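Local coordinates for BRAMP domain protein (Streptomyces davawensis JCM 4913, PDB 5MJI) that replaces the C-8 methyl group of FMN with an amino group taken from glutamate, a step in making the antibiotic roseoflavin, at residues L8-R13 and A88-L93; G23-A28 and G128-G133; R13-R18 and V41-D46. One frame throughout, in Å; residues are numbered along the deposited sequence.

Overall arrangement
All three contacts join parts of one flavodoxin-like domain around the bound flavin. Contacts 1 and 2 are buried. Contact 1 joins strands 4-9 and 84-90, neighbours in the parallel sheet, through backbone hydrogen bonds, and its loops reach the phosphate, ribityl chain and rings. Contact 2 lays helix 20-34 on strand 126-132 and is held by apolar side chains, with no hydrogen bond across it. Contact 3 lies at the other side of strand 4-9, where the loop before helix 20-34 meets the end of strand 38-43 and the 3-10 turn after it; partly buried and beside a neighbouring subunit, it is built from charged side chains, a serine hydroxyl and the loop backbone. Contacts 1 and 3 share Arg13.

Contact 1 (L8-R13 and A88-L93); sequences LNTTLR and ATPITL. With 7O6 ([(2~{S},3~{R},4~{R})-5-[8-methanoyl-7-methyl-2,4-bis(oxidanylidene)-1~{H}-benzo[g]pteridin-10-ium-10-yl]-2,3,4-tris(oxidanyl)pentyl] dihydrogen phosphate), chain B.
Thr11 and Pro90 meet under the flavin phosphate, where CG of the Pro90 ring lies 3.7 Å from Thr11 CA. From this position the Thr11 hydroxyl, with OG1 anti to the backbone N (chi1 -177°), donates to phosphate oxygen O3 of 7O6 at 2.6 Å. The same oxygen lies in the plane of the Arg13 guanidinium, at its edge, and accepts from both NE and NH1 of that arginine. Arginine suits the place because two of its N-H groups can address one anionic oxygen; its NH2 is paired with Asp58 of a neighbouring subunit. Arg13 is also important for positioning the amino-donor glutamate. Further along, Leu93 N donates to N2 of the 7O6 ring system at 3.1 Å. In the flavodoxin-like fold such loops, at the C-terminal edge of the parallel sheet, form the FMN site.

Behind the loops, strands 4-9 and 84-90 run parallel. Ala88 N donates to Leu8 O at 2.8 Å, and Ala88 O receives Thr10 N at 3.0 Å, so a single residue grips both sides of Asn9. The small Ala88 methyl shares a sheet face with Asn9, beneath Ile25 of helix 20-34. Asn9 OD1 takes the N-H of Thr11 at 3.0 Å, an Asx turn at the point where the strand gives way to the phosphate-binding loop, while its ND2 bonds to Gln22. Thr89 OG1 donates to Pro90 O.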
loop_
_atom_site.group_PDB
_atom_site.type_symbol
_atom_site.label_atom_id
_atom_site.label_comp_id
_atom_site.label_asym_id
_atom_site.label_seq_id
_atom_site.Cartn_x
_atom_site.Cartn_y
_atom_site.Cartn_z
ATOM N N LEU A 8 0.852 -5.546 -21.991
ATOM C CA LEU A 8 -0.342 -4.708 -22.000
ATOM C C LEU A 8 0.049 -3.301 -21.566
ATOM O O LEU A 8 0.367 -3.076 -20.393
ATOM C CB LEU A 8 -1.413 -5.271 -21.071
ATOM C CG LEU A 8 -1.901 -6.691 -21.355
ATOM C CD1 LEU A 8 -3.046 -7.035 -20.417
ATOM C CD2 LEU A 8 -2.326 -6.812 -22.815
ATOM N N ASN A 9 0.039 -2.363 -22.511
ATOM C CA ASN A 9 0.211 -0.948 -22.202
ATOM C C ASN A 9 -1.142 -0.397 -21.755
ATOM O O ASN A 9 -2.086 -0.332 -22.548
ATOM C CB ASN A 9 0.744 -0.200 -23.423
ATOM C CG ASN A 9 1.035 1.263 -23.127
ATOM O OD1 ASN A 9 0.560 1.803 -22.130
ATOM N ND2 ASN A 9 1.832 1.911 -23.989
ATOM N N THR A 10 -1.249 0.002 -20.484
ATOM C CA THR A 10 -2.519 0.446 -19.918
ATOM C C THR A 10 -2.590 1.969 -19.767
ATOM O O THR A 10 -3.311 2.486 -18.907
ATOM C CB THR A 10 -2.773 -0.268 -18.592
ATOM O OG1 THR A 10 -1.734 0.051 -17.656
ATOM C CG2 THR A 10 -2.809 -1.811 -18.814
ATOM N N THR A 11 -1.876 2.696 -20.629
ATOM C CA THR A 11 -2.026 4.141 -20.728
ATOM C C THR A 11 -3.488 4.520 -20.986
ATOM O O THR A 11 -4.256 3.764 -21.585
ATOM C CB THR A 11 -1.139 4.682 -21.856
ATOM O OG1 THR A 11 -1.239 6.109 -21.906
ATOM C CG2 THR A 11 -1.581 4.116 -23.216
ATOM N N LEU A 12 -3.864 5.713 -20.533
ATOM C CA LEU A 12 -5.212 6.236 -20.748
ATOM C C LEU A 12 -5.391 6.903 -22.112
ATOM O O LEU A 12 -6.513 7.316 -22.434
ATOM C CB LEU A 12 -5.574 7.241 -19.638
ATOM C CG LEU A 12 -5.580 6.659 -18.213
ATOM C CD1 LEU A 12 -5.839 7.717 -17.158
ATOM C CD2 LEU A 12 -6.581 5.515 -18.075
ATOM N N ARG A 13 -4.335 7.032 -22.911
ATOM C CA ARG A 13 -4.390 7.774 -24.164
ATOM C C ARG A 13 -4.371 6.812 -25.352
ATOM O O ARG A 13 -3.530 5.911 -25.425
ATOM C CB ARG A 13 -3.241 8.788 -24.256
ATOM C CG ARG A 13 -1.842 8.203 -24.355
ATOM C CD ARG A 13 -0.768 9.237 -23.975
ATOM N NE ARG A 13 -0.612 9.333 -22.525
ATOM C CZ ARG A 13 -1.067 10.336 -21.783
ATOM N NH1 ARG A 13 -0.898 10.307 -20.465
ATOM N NH2 ARG A 13 -1.705 11.356 -22.349
ATOM N N ALA A 88 2.252 -3.283 -18.371
ATOM C CA ALA A 88 3.070 -2.094 -18.563
ATOM C C ALA A 88 2.163 -0.899 -18.269
ATOM O O ALA A 88 1.408 -0.454 -19.137
ATOM C CB ALA A 88 3.643 -2.046 -19.980
ATOM N N THR A 89 2.227 -0.384 -17.042
ATOM C CA THR A 89 1.241 0.595 -16.609
ATOM C C THR A 89 1.901 1.903 -16.198
ATOM O O THR A 89 2.902 1.891 -15.463
ATOM C CB THR A 89 0.368 0.056 -15.425
ATOM O OG1 THR A 89 -0.611 1.048 -15.072
ATOM C CG2 THR A 89 1.214 -0.325 -14.185
ATOM N N PRO A 90 1.383 3.045 -16.644
ATOM C CA PRO A 90 1.700 4.298 -15.951
ATOM C C PRO A 90 1.200 4.229 -14.515
ATOM O O PRO A 90 0.383 3.384 -14.146
ATOM C CB PRO A 90 0.935 5.369 -16.740
ATOM C CG PRO A 90 0.360 4.698 -17.945
ATOM C CD PRO A 90 0.363 3.217 -17.697
ATOM N N ILE A 91 1.678 5.153 -13.697
ATOM C CA ILE A 91 1.229 5.252 -12.318
ATOM C C ILE A 91 0.226 6.387 -12.210
ATOM O O ILE A 91 0.457 7.506 -12.690
ATOM C CB ILE A 91 2.406 5.458 -11.357
ATOM C CG1 ILE A 91 3.293 4.199 -11.378
ATOM C CG2 ILE A 91 1.870 5.799 -9.941
ATOM C CD1 ILE A 91 4.679 4.395 -10.770
ATOM N N THR A 92 -0.885 6.101 -11.564
ATOM C CA THR A 92 -1.950 7.069 -11.421
ATOM C C THR A 92 -2.505 6.929 -10.009
ATOM O O THR A 92 -2.918 5.838 -9.611
ATOM C CB THR A 92 -2.967 6.787 -12.532
ATOM O OG1 THR A 92 -2.911 7.807 -13.544
ATOM C CG2 THR A 92 -4.302 6.561 -12.026
ATOM N N LEU A 93 -2.435 8.010 -9.217
ATOM C CA LEU A 93 -2.947 8.001 -7.836
ATOM C C LEU A 93 -2.238 6.958 -6.979
ATOM O O LEU A 93 -2.856 6.309 -6.135
ATOM C CB LEU A 93 -4.458 7.748 -7.793
ATOM C CG LEU A 93 -5.313 8.392 -8.871
ATOM C CD1 LEU A 93 -6.718 7.805 -8.836
ATOM C CD2 LEU A 93 -5.313 9.896 -8.649
HETATM C C6 7O6 B . -0.205 10.865 -12.688
HETATM C C5 7O6 B . 2.026 10.938 -13.800
HETATM C C4 7O6 B . 2.453 9.726 -14.674
HETATM C C3 7O6 B . 1.834 9.699 -16.063
HETATM C C2 7O6 B . 2.846 9.151 -17.059
HETATM C C1 7O6 B . 2.012 8.817 -18.279
HETATM O O1 7O6 B . 2.074 8.373 -21.401
HETATM P P1 7O6 B . 1.713 7.410 -20.365
HETATM O O2 7O6 B . 2.079 6.094 -20.889
HETATM O O3 7O6 B . 0.266 7.456 -20.203
HETATM O O4 7O6 B . 2.519 7.720 -18.960
HETATM O O5 7O6 B . 3.482 7.995 -16.594
HETATM O O6 7O6 B . 1.337 10.924 -16.555
HETATM O O7 7O6 B . 2.186 8.434 -14.173
HETATM N N1 7O6 B . 1.188 10.620 -12.647
HETATM C C7 7O6 B . -0.811 11.379 -13.827
HETATM C C8 7O6 B . -2.183 11.586 -13.819
HETATM C C9 7O6 B . -2.848 12.155 -15.077
HETATM C C10 7O6 B . -2.985 11.295 -12.727
HETATM C C11 7O6 B . -4.506 11.533 -12.786
HETATM C C12 7O6 B . -2.382 10.778 -11.592
HETATM C C13 7O6 B . -0.996 10.558 -11.567
HETATM N N2 7O6 B . -0.468 10.048 -10.424
HETATM C C14 7O6 B . 1.735 10.117 -11.462
HETATM N N3 7O6 B . 3.065 9.920 -11.443
HETATM C C15 7O6 B . 0.871 9.836 -10.393
HETATM C C16 7O6 B . 1.477 9.264 -9.145
HETATM O O8 7O6 B . 0.694 8.948 -8.046
HETATM N N4 7O6 B . 2.860 9.040 -9.101
HETATM C C17 7O6 B . 3.674 9.367 -10.227
HETATM O O9 7O6 B . 5.044 9.173 -10.186
HETATM O O10 7O6 B . -2.342 11.923 -16.122
#

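Contact 2 (G23-A28 and G128-G133); sequences GLIDKA and GLLMCG. With 7O6 ([(2~{S},3~{R},4~{R})-5-[8-methanoyl-7-methyl-2,4-bis(oxidanylidene)-1~{H}-benzo[g]pteridin-10-ium-10-yl]-2,3,4-tris(oxidanyl)pentyl] dihydrogen phosphate), chain B.
Leu24 O, which rests against CD1 of Leu130 at 3.9 Å, is gripped by two backbone N-H groups of its own helix: Ala28 N donates to it at 3.1 Å, and Lys27 N adds a weak bond. That carbonyl is satisfied within the helix. No hydrogen bond crosses the interface, where mostly aliphatic groups meet.

Leu130 carries most of the strand side. Its CG lies anti to the carbonyl carbon (chi1 -66°), and the side chain rises toward the helix with CD1 foremost. Leu130 CD1 meets CG1 of Ile25 at 3.9 Å, the two side chains crossing at a slant, and CB of Ala28 at 4.1 Å. The short alanine suits a position where the helix faces the sheet directly. Leu24 reaches further along the strand by splitting its branch: CD2 touches Met131 O at 3.6 Å, while CD1 packs on Cys132 SG at 4.0 Å. Met131 itself turns to the other face of the sheet. Beyond it, Cys132 and Gly133 belong to the FMN site, and the absence of a side chain on Gly133 lets O9 of the 7O6 ring system come within 3.4 Å of Gly133 C.

The axes of segments 23-28 and 128-132 approach to 8.8 Å, with 143° between their directions, so the two run roughly antiparallel, as expected of a helix lying over a parallel flavodoxin-like sheet. Strands 84-90 and 161-164 flank strand 126-132; helix 183-205 shares the Leu130 face through Met192, and helix 138-152 covers the opposite face at Leu129 and Met131.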
loop_
_atom_site.group_PDB
_atom_site.type_symbol
_atom_site.label_atom_id
_atom_site.label_comp_id
_atom_site.label_asym_id
_atom_site.label_seq_id
_atom_site.Cartn_x
_atom_site.Cartn_y
_atom_site.Cartn_z
ATOM N N GLY A 23 7.872 3.700 -24.003
ATOM C CA GLY A 23 9.326 3.710 -24.107
ATOM C C GLY A 23 9.978 2.533 -23.404
ATOM O O GLY A 23 10.931 1.948 -23.912
ATOM N N LEU A 24 9.471 2.163 -22.229
ATOM C CA LEU A 24 9.990 0.969 -21.567
ATOM C C LEU A 24 9.612 -0.291 -22.341
ATOM O O LEU A 24 10.402 -1.240 -22.427
ATOM C CB LEU A 24 9.467 0.891 -20.126
ATOM C CG LEU A 24 9.980 1.897 -19.078
ATOM C CD1 LEU A 24 9.160 3.167 -19.053
ATOM C CD2 LEU A 24 10.000 1.238 -17.691
ATOM N N ILE A 25 8.387 -0.336 -22.863
ATOM C CA ILE A 25 7.976 -1.458 -23.698
ATOM C C ILE A 25 8.910 -1.602 -24.893
ATOM O O ILE A 25 9.282 -2.718 -25.273
ATOM C CB ILE A 25 6.518 -1.280 -24.149
ATOM C CG1 ILE A 25 5.581 -1.282 -22.937
ATOM C CG2 ILE A 25 6.134 -2.366 -25.170
ATOM C CD1 ILE A 25 4.135 -1.042 -23.306
ATOM N N ASP A 26 9.309 -0.478 -25.497
ATOM C CA ASP A 26 10.170 -0.544 -26.675
ATOM C C ASP A 26 11.531 -1.137 -26.343
ATOM O O ASP A 26 12.182 -1.714 -27.220
ATOM C CB ASP A 26 10.336 0.845 -27.294
ATOM C CG ASP A 26 9.053 1.352 -27.947
ATOM O OD1 ASP A 26 8.183 0.524 -28.306
ATOM O OD2 ASP A 26 8.903 2.588 -28.084
ATOM N N LYS A 27 11.986 -1.002 -25.094
ATOM C CA LYS A 27 13.216 -1.680 -24.695
ATOM C C LYS A 27 12.984 -3.172 -24.526
ATOM O O LYS A 27 13.816 -3.985 -24.941
ATOM C CB LYS A 27 13.766 -1.096 -23.388
ATOM C CG LYS A 27 14.182 0.361 -23.450
ATOM C CD LYS A 27 15.489 0.539 -24.233
ATOM C CE LYS A 27 16.032 1.962 -24.046
ATOM N NZ LYS A 27 17.213 2.217 -24.910
ATOM N N ALA A 28 11.855 -3.552 -23.913
ATOM C CA ALA A 28 11.661 -4.947 -23.525
ATOM C C ALA A 28 11.399 -5.836 -24.733
ATOM O O ALA A 28 11.827 -6.996 -24.752
ATOM C CB ALA A 28 10.508 -5.066 -22.531
ATOM N N GLY A 128 5.593 -10.187 -15.200
ATOM C CA GLY A 128 6.498 -9.095 -14.905
ATOM C C GLY A 128 5.723 -7.790 -15.004
ATOM O O GLY A 128 4.546 -7.782 -15.357
ATOM N N LEU A 129 6.411 -6.692 -14.696
ATOM C CA LEU A 129 5.794 -5.375 -14.704
ATOM C C LEU A 129 6.729 -4.352 -15.311
ATOM O O LEU A 129 7.925 -4.343 -15.020
ATOM C CB LEU A 129 5.458 -4.886 -13.308
ATOM C CG LEU A 129 4.214 -5.308 -12.583
ATOM C CD1 LEU A 129 4.193 -4.515 -11.298
ATOM C CD2 LEU A 129 2.989 -5.040 -13.422
ATOM N N LEU A 130 6.162 -3.455 -16.100
ATOM C CA LEU A 130 6.832 -2.234 -16.521
ATOM C C LEU A 130 5.992 -1.088 -15.993
ATOM O O LEU A 130 4.771 -1.092 -16.163
ATOM C CB LEU A 130 6.960 -2.157 -18.046
ATOM C CG LEU A 130 7.869 -3.207 -18.700
ATOM C CD1 LEU A 130 7.757 -3.131 -20.231
ATOM C CD2 LEU A 130 9.316 -3.002 -18.261
ATOM N N MET A 131 6.619 -0.137 -15.318
ATOM C CA MET A 131 5.868 0.963 -14.729
ATOM C C MET A 131 6.555 2.282 -15.044
ATOM O O MET A 131 7.785 2.357 -15.115
ATOM C CB MET A 131 5.722 0.815 -13.211
ATOM C CG MET A 131 4.788 -0.300 -12.752
ATOM S SD MET A 131 5.018 -0.577 -10.988
ATOM C CE MET A 131 6.674 -1.272 -11.024
ATOM N N CYS A 132 5.753 3.320 -15.230
ATOM C CA CYS A 132 6.285 4.641 -15.508
ATOM C C CYS A 132 5.518 5.657 -14.677
ATOM O O CYS A 132 4.289 5.691 -14.741
ATOM C CB CYS A 132 6.141 4.957 -16.999
ATOM S SG CYS A 132 7.176 6.254 -17.485
ATOM N N GLY A 133 6.232 6.473 -13.899
ATOM C CA GLY A 133 5.608 7.544 -13.143
ATOM C C GLY A 133 6.470 8.792 -13.227
ATOM O O GLY A 133 7.637 8.732 -13.609
HETATM C C6 7O6 B . -0.205 10.865 -12.688
HETATM C C5 7O6 B . 2.026 10.938 -13.800
HETATM C C4 7O6 B . 2.453 9.726 -14.674
HETATM C C3 7O6 B . 1.834 9.699 -16.063
HETATM C C2 7O6 B . 2.846 9.151 -17.059
HETATM C C1 7O6 B . 2.012 8.817 -18.279
HETATM O O1 7O6 B . 2.074 8.373 -21.401
HETATM P P1 7O6 B . 1.713 7.410 -20.365
HETATM O O2 7O6 B . 2.079 6.094 -20.889
HETATM O O3 7O6 B . 0.266 7.456 -20.203
HETATM O O4 7O6 B . 2.519 7.720 -18.960
HETATM O O5 7O6 B . 3.482 7.995 -16.594
HETATM O O6 7O6 B . 1.337 10.924 -16.555
HETATM O O7 7O6 B . 2.186 8.434 -14.173
HETATM N N1 7O6 B . 1.188 10.620 -12.647
HETATM C C7 7O6 B . -0.811 11.379 -13.827
HETATM C C8 7O6 B . -2.183 11.586 -13.819
HETATM C C9 7O6 B . -2.848 12.155 -15.077
HETATM C C10 7O6 B . -2.985 11.295 -12.727
HETATM C C11 7O6 B . -4.506 11.533 -12.786
HETATM C C12 7O6 B . -2.382 10.778 -11.592
HETATM C C13 7O6 B . -0.996 10.558 -11.567
HETATM N N2 7O6 B . -0.468 10.048 -10.424
HETATM C C14 7O6 B . 1.735 10.117 -11.462
HETATM N N3 7O6 B . 3.065 9.920 -11.443
HETATM C C15 7O6 B . 0.871 9.836 -10.393
HETATM C C16 7O6 B . 1.477 9.264 -9.145
HETATM O O8 7O6 B . 0.694 8.948 -8.046
HETATM N N4 7O6 B . 2.860 9.040 -9.101
HETATM C C17 7O6 B . 3.674 9.367 -10.227
HETATM O O9 7O6 B . 5.044 9.173 -10.186
HETATM O O10 7O6 B . -2.342 11.923 -16.122
#

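Contact 3 (R13-R18 and V41-D46); sequences RRSPSR and VVRVID. With 7O6 ([(2~{S},3~{R},4~{R})-5-[8-methanoyl-7-methyl-2,4-bis(oxidanylidene)-1~{H}-benzo[g]pteridin-10-ium-10-yl]-2,3,4-tris(oxidanyl)pentyl] dihydrogen phosphate), chain B.
Asp46, in the 3-10 turn after strand 38-43, holds Ser15 by two hydrogen bonds, one to each carboxylate oxygen. Ser15 N donates to Asp46 OD1 at 2.9 Å and 158°, and Ser15 OG donates to Asp46 OD2 at a short 2.5 Å; both carboxylate oxygens accept on their syn lone pairs, which fixes the group's rotation. Aspartate suits this place because its short side chain can take a backbone N-H and a hydroxyl of the same residue at once.

A second set of bonds runs from a guanidinium to backbone carbonyls. Arg43 extends from its strand with CG anti to the backbone N (chi1 -171°), then bends at chi3 to put NH1 between two carbonyls of the loop. Arg43 NH1 donates to Ser17 O at 3.0 Å and 161°, in the guanidinium plane and on a lone pair, and to Arg13 O at 2.9 Å, from above its carbonyl plane. NH2 adds a weak bond to Ser17 O. Ser15 OG sits over one face of this guanidinium, offset toward the rim.

The loop gripped in this way carries phosphate-binding Arg13 and links strand 4-9 to helix 20-34, within the first beta-alpha-beta crossover of the flavodoxin-like fold, whose second strand is 38-43. Ser17 N donates to Arg14 O at 3.0 Å, and a cis peptide precedes Pro16, which makes residues 14 to 17 a type VIa beta-turn.

Other contacts are looser. Ile45 O lies over the centre of one face of the Arg14 guanidinium, whose NH1 bonds weakly to Asp46 O at 3.3 Å. The stronger partner of Arg14 is Glu52 of a neighbouring subunit, a salt bridge through NE. CG2 of Ile45 packs against Arg13 O at 3.5 Å.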
loop_
_atom_site.group_PDB
_atom_site.type_symbol
_atom_site.label_atom_id
_atom_site.label_comp_id
_atom_site.label_asym_id
_atom_site.label_seq_id
_atom_site.Cartn_x
_atom_site.Cartn_y
_atom_site.Cartn_z
ATOM N N ARG A 13 -4.335 7.032 -22.911
ATOM C CA ARG A 13 -4.390 7.774 -24.164
ATOM C C ARG A 13 -4.371 6.812 -25.352
ATOM O O ARG A 13 -3.530 5.911 -25.425
ATOM C CB ARG A 13 -3.241 8.788 -24.256
ATOM C CG ARG A 13 -1.842 8.203 -24.355
ATOM C CD ARG A 13 -0.768 9.237 -23.975
ATOM N NE ARG A 13 -0.612 9.333 -22.525
ATOM C CZ ARG A 13 -1.067 10.336 -21.783
ATOM N NH1 ARG A 13 -0.898 10.307 -20.465
ATOM N NH2 ARG A 13 -1.705 11.356 -22.349
ATOM N N ARG A 14 -5.307 7.011 -26.271
ATOM C CA ARG A 14 -5.399 6.208 -27.481
ATOM C C ARG A 14 -4.190 6.393 -28.391
ATOM O O ARG A 14 -3.612 7.475 -28.483
ATOM C CB ARG A 14 -6.661 6.584 -28.258
ATOM C CG ARG A 14 -7.848 5.738 -27.926
ATOM C CD ARG A 14 -9.055 6.063 -28.815
ATOM N NE ARG A 14 -10.206 5.372 -28.255
ATOM C CZ ARG A 14 -10.603 4.165 -28.630
ATOM N NH1 ARG A 14 -9.984 3.540 -29.622
ATOM N NH2 ARG A 14 -11.641 3.608 -28.032
ATOM N N SER A 15 -3.831 5.320 -29.092
ATOM C CA SER A 15 -2.876 5.383 -30.202
ATOM C C SER A 15 -3.382 6.359 -31.262
ATOM O O SER A 15 -4.583 6.422 -31.489
ATOM C CB SER A 15 -2.688 3.997 -30.832
ATOM O OG SER A 15 -2.340 3.045 -29.844
ATOM N N PRO A 16 -2.476 7.099 -31.927
ATOM C CA PRO A 16 -1.013 7.076 -31.804
ATOM C C PRO A 16 -0.442 8.099 -30.826
ATOM O O PRO A 16 0.730 8.442 -30.992
ATOM C CB PRO A 16 -0.551 7.418 -33.225
ATOM C CG PRO A 16 -1.598 8.445 -33.658
ATOM C CD PRO A 16 -2.906 7.941 -33.065
ATOM N N SER A 17 -1.215 8.580 -29.852
ATOM C CA SER A 17 -0.658 9.525 -28.882
ATOM C C SER A 17 0.573 8.929 -28.207
ATOM O O SER A 17 0.573 7.762 -27.816
ATOM C CB SER A 17 -1.704 9.900 -27.841
ATOM O OG SER A 17 -2.789 10.577 -28.434
ATOM N N ARG A 18 1.632 9.727 -28.101
ATOM C CA ARG A 18 2.887 9.236 -27.546
ATOM C C ARG A 18 2.682 8.830 -26.093
ATOM O O ARG A 18 2.165 9.611 -25.290
ATOM C CB ARG A 18 3.972 10.314 -27.614
ATOM C CG ARG A 18 4.675 10.498 -28.941
ATOM C CD ARG A 18 5.452 11.821 -28.903
ATOM N NE ARG A 18 4.544 12.945 -28.635
ATOM C CZ ARG A 18 4.931 14.174 -28.294
ATOM N NH1 ARG A 18 6.219 14.460 -28.160
ATOM N NH2 ARG A 18 4.021 15.122 -28.072
ATOM N N VAL A 41 2.240 -6.609 -28.238
ATOM C CA VAL A 41 1.898 -5.443 -27.432
ATOM C C VAL A 41 0.471 -5.033 -27.757
ATOM O O VAL A 41 0.144 -4.786 -28.921
ATOM C CB VAL A 41 2.862 -4.270 -27.681
ATOM C CG1 VAL A 41 2.457 -3.059 -26.808
ATOM C CG2 VAL A 41 4.326 -4.691 -27.416
ATOM N N VAL A 42 -0.373 -4.946 -26.730
ATOM C CA VAL A 42 -1.734 -4.437 -26.848
ATOM C C VAL A 42 -1.842 -3.179 -25.991
ATOM O O VAL A 42 -1.491 -3.194 -24.801
ATOM C CB VAL A 42 -2.770 -5.497 -26.413
ATOM C CG1 VAL A 42 -4.197 -4.925 -26.402
ATOM C CG2 VAL A 42 -2.674 -6.742 -27.331
ATOM N N ARG A 43 -2.306 -2.087 -26.595
ATOM C CA ARG A 43 -2.687 -0.899 -25.830
ATOM C C ARG A 43 -4.178 -1.020 -25.536
ATOM O O ARG A 43 -5.023 -0.788 -26.414
ATOM C CB ARG A 43 -2.356 0.381 -26.587
ATOM C CG ARG A 43 -2.552 1.623 -25.716
ATOM C CD ARG A 43 -2.343 2.935 -26.481
ATOM N NE ARG A 43 -0.955 3.112 -26.896
ATOM C CZ ARG A 43 -0.432 4.299 -27.188
ATOM N NH1 ARG A 43 -1.187 5.379 -27.105
ATOM N NH2 ARG A 43 0.829 4.400 -27.577
ATOM N N VAL A 44 -4.505 -1.400 -24.297
ATOM C CA VAL A 44 -5.850 -1.897 -24.009
ATOM C C VAL A 44 -6.883 -0.803 -24.205
ATOM O O VAL A 44 -8.027 -1.084 -24.595
ATOM C CB VAL A 44 -5.937 -2.520 -22.589
ATOM C CG1 VAL A 44 -4.928 -3.659 -22.439
ATOM C CG2 VAL A 44 -5.722 -1.487 -21.503
ATOM N N ILE A 45 -6.501 0.458 -23.976
ATOM C CA ILE A 45 -7.463 1.546 -24.105
ATOM C C ILE A 45 -7.899 1.740 -25.556
ATOM O O ILE A 45 -8.929 2.377 -25.800
ATOM C CB ILE A 45 -6.890 2.859 -23.534
ATOM C CG1 ILE A 45 -8.011 3.842 -23.182
ATOM C CG2 ILE A 45 -5.928 3.528 -24.518
ATOM C CD1 ILE A 45 -8.867 3.411 -22.029
ATOM N N ASP A 46 -7.137 1.224 -26.531
ATOM C CA ASP A 46 -7.587 1.253 -27.923
ATOM C C ASP A 46 -8.760 0.327 -28.179
ATOM O O ASP A 46 -9.326 0.372 -29.271
ATOM C CB ASP A 46 -6.470 0.849 -28.886
ATOM C CG ASP A 46 -5.369 1.874 -28.970
ATOM O OD1 ASP A 46 -5.613 3.046 -28.635
ATOM O OD2 ASP A 46 -4.246 1.497 -29.351
HETATM C C6 7O6 B . -0.205 10.865 -12.688
HETATM C C5 7O6 B . 2.026 10.938 -13.800
HETATM C C4 7O6 B . 2.453 9.726 -14.674
HETATM C C3 7O6 B . 1.834 9.699 -16.063
HETATM C C2 7O6 B . 2.846 9.151 -17.059
HETATM C C1 7O6 B . 2.012 8.817 -18.279
HETATM O O1 7O6 B . 2.074 8.373 -21.401
HETATM P P1 7O6 B . 1.713 7.410 -20.365
HETATM O O2 7O6 B . 2.079 6.094 -20.889
HETATM O O3 7O6 B . 0.266 7.456 -20.203
HETATM O O4 7O6 B . 2.519 7.720 -18.960
HETATM O O5 7O6 B . 3.482 7.995 -16.594
HETATM O O6 7O6 B . 1.337 10.924 -16.555
HETATM O O7 7O6 B . 2.186 8.434 -14.173
HETATM N N1 7O6 B . 1.188 10.620 -12.647
HETATM C C7 7O6 B . -0.811 11.379 -13.827
HETATM C C8 7O6 B . -2.183 11.586 -13.819
HETATM C C9 7O6 B . -2.848 12.155 -15.077
HETATM C C10 7O6 B . -2.985 11.295 -12.727
HETATM C C11 7O6 B . -4.506 11.533 -12.786
HETATM C C12 7O6 B . -2.382 10.778 -11.592
HETATM C C13 7O6 B . -0.996 10.558 -11.567
HETATM N N2 7O6 B . -0.468 10.048 -10.424
HETATM C C14 7O6 B . 1.735 10.117 -11.462
HETATM N N3 7O6 B . 3.065 9.920 -11.443
HETATM C C15 7O6 B . 0.871 9.836 -10.393
HETATM C C16 7O6 B . 1.477 9.264 -9.145
HETATM O O8 7O6 B . 0.694 8.948 -8.046
HETATM N N4 7O6 B . 2.860 9.040 -9.101
HETATM C C17 7O6 B . 3.674 9.367 -10.227
HETATM O O9 7O6 B . 5.044 9.173 -10.186
HETATM O O10 7O6 B . -2.342 11.923 -16.122
HETATM O O HOH W 1 -7.283 3.924 -31.512
#